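Long-range contact in putative hydrogenase expression/formation protein hupG (Rhodopseudomonas palustris, PDB 2QSI), which is probably a thioredoxin-like accessory protein of the HupG/HyaE family, taking part in hydrogenase expression or maturation: residues V36-R41 against A94-E99. Numbering follows the deposited sequence.
Sequences VVLFFR and AVVQPE
Val36 and Val96 exchange two backbone hydrogen bonds, Val36 N to Val96 O at 3.0 Å and Val96 N to Val36 O at 2.8 Å, and Leu38 and Ala94 form the second such pair. The 148° between the strand directions and the reciprocal bonds mark antiparallel pairing, and N-H...O angles of 161 to 170° show that the bonds are straight. Between them, Val37 and Val95 make the non-hydrogen-bonded pair. The tight part is the face bearing Val36, Leu38, Ala94 and Val96. Leu38 CD1 meets Val96 CG2 at 4.2 Å, and Phe85 of helix 78-85 touches both side chains. With CG anti to its carbonyl carbon, Phe40, about 5 Å from a bound dithiothreitol that probably comes from the crystallisation liquor, brings CE2 to 4.0 Å from Ala94 CB, a methyl lying near the ring plane, at its edge. In the thioredoxin-like fold, strand 35-40 is an inner strand, between strands 68-73 and 92-106; residues 94-97 also pair antiparallel with a strand of the second subunit, continuing the sheet across the interface. Packing is looser beyond Val96, where partly exposed Pro98 approaches with its ring, Pro98 CG to Val36 CG2 being 4.5 Å. Past the end of the strand, Glu99 forms a salt bridge with Arg84 of the second subunit.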
# COMPACT_ATOMS: atom_id res chain seq x y z
N VAL A 36 2.82 -5.22 -8.03
CA VAL A 36 1.79 -5.97 -8.68
C VAL A 36 1.26 -5.29 -9.93
O VAL A 36 0.96 -4.11 -9.95
CB VAL A 36 0.65 -6.25 -7.67
CG1 VAL A 36 -0.52 -6.99 -8.38
CG2 VAL A 36 1.24 -7.08 -6.46
N VAL A 37 1.13 -6.07 -10.99
CA VAL A 37 0.50 -5.61 -12.21
C VAL A 37 -0.88 -6.30 -12.31
O VAL A 37 -0.97 -7.54 -12.50
CB VAL A 37 1.35 -5.92 -13.43
CG1 VAL A 37 0.70 -5.33 -14.71
CG2 VAL A 37 2.77 -5.35 -13.25
N LEU A 38 -1.93 -5.51 -12.15
CA LEU A 38 -3.28 -6.03 -12.27
C LEU A 38 -3.75 -5.77 -13.67
O LEU A 38 -3.71 -4.63 -14.14
CB LEU A 38 -4.25 -5.34 -11.32
CG LEU A 38 -4.01 -5.51 -9.82
CD1 LEU A 38 -5.06 -4.66 -9.06
CD2 LEU A 38 -3.97 -6.97 -9.45
N PHE A 39 -4.20 -6.85 -14.31
CA PHE A 39 -4.69 -6.87 -15.68
C PHE A 39 -6.21 -6.86 -15.69
O PHE A 39 -6.85 -7.82 -15.26
CB PHE A 39 -4.16 -8.12 -16.39
CG PHE A 39 -4.74 -8.35 -17.75
CD1 PHE A 39 -4.97 -7.32 -18.63
CD2 PHE A 39 -4.96 -9.67 -18.18
CE1 PHE A 39 -5.49 -7.60 -19.92
CE2 PHE A 39 -5.45 -9.93 -19.41
CZ PHE A 39 -5.72 -8.88 -20.29
N PHE A 40 -6.76 -5.74 -16.19
CA PHE A 40 -8.19 -5.60 -16.50
C PHE A 40 -8.42 -5.87 -17.97
O PHE A 40 -7.95 -5.12 -18.86
CB PHE A 40 -8.66 -4.19 -16.14
CG PHE A 40 -8.59 -3.89 -14.66
CD1 PHE A 40 -9.72 -4.03 -13.85
CD2 PHE A 40 -7.38 -3.51 -14.05
CE1 PHE A 40 -9.67 -3.72 -12.48
CE2 PHE A 40 -7.31 -3.27 -12.68
CZ PHE A 40 -8.45 -3.40 -11.89
N ARG A 41 -9.08 -6.99 -18.22
CA ARG A 41 -9.24 -7.54 -19.55
C ARG A 41 -10.48 -6.99 -20.23
O ARG A 41 -10.39 -6.15 -21.11
CB ARG A 41 -9.27 -9.09 -19.50
CG ARG A 41 -9.43 -9.73 -20.88
CD ARG A 41 -9.77 -11.21 -20.81
NE ARG A 41 -8.67 -12.06 -20.34
CZ ARG A 41 -7.73 -12.62 -21.10
NH1 ARG A 41 -7.72 -12.47 -22.42
NH2 ARG A 41 -6.83 -13.39 -20.52
N ALA A 94 -3.03 -1.92 -14.21
CA ALA A 94 -2.83 -1.05 -13.05
C ALA A 94 -1.62 -1.58 -12.29
O ALA A 94 -1.62 -2.75 -11.90
CB ALA A 94 -4.06 -1.07 -12.15
N VAL A 95 -0.60 -0.71 -12.12
CA VAL A 95 0.64 -1.06 -11.43
C VAL A 95 0.52 -0.57 -9.98
O VAL A 95 0.38 0.65 -9.74
CB VAL A 95 1.85 -0.47 -12.13
CG1 VAL A 95 3.15 -0.95 -11.45
CG2 VAL A 95 1.83 -0.86 -13.62
N VAL A 96 0.58 -1.50 -9.04
CA VAL A 96 0.22 -1.22 -7.65
C VAL A 96 1.37 -1.60 -6.70
O VAL A 96 1.83 -2.74 -6.73
CB VAL A 96 -1.01 -2.02 -7.22
CG1 VAL A 96 -1.32 -1.75 -5.76
CG2 VAL A 96 -2.25 -1.69 -8.09
N GLN A 97 1.77 -0.69 -5.83
CA GLN A 97 2.76 -0.99 -4.84
C GLN A 97 2.06 -1.42 -3.55
O GLN A 97 1.23 -0.68 -3.02
CB GLN A 97 3.59 0.27 -4.59
CG GLN A 97 4.73 0.07 -3.71
CD GLN A 97 5.55 1.31 -3.60
OE1 GLN A 97 5.13 2.27 -2.99
NE2 GLN A 97 6.73 1.28 -4.17
N PRO A 98 2.38 -2.64 -3.06
CA PRO A 98 1.80 -3.10 -1.81
C PRO A 98 2.15 -2.21 -0.64
O PRO A 98 3.25 -1.59 -0.61
CB PRO A 98 2.40 -4.47 -1.62
CG PRO A 98 2.91 -4.91 -2.91
CD PRO A 98 3.25 -3.66 -3.67
N GLU A 99 1.33 -2.29 0.39
CA GLU A 99 1.66 -1.58 1.64
C GLU A 99 2.93 -2.19 2.23
O GLU A 99 3.22 -3.38 2.01
CB GLU A 99 0.51 -1.61 2.61
CG GLU A 99 0.18 -2.96 3.19
CD GLU A 99 -1.07 -2.93 4.05
OE1 GLU A 99 -1.78 -1.86 4.09
OE2 GLU A 99 -1.32 -3.96 4.71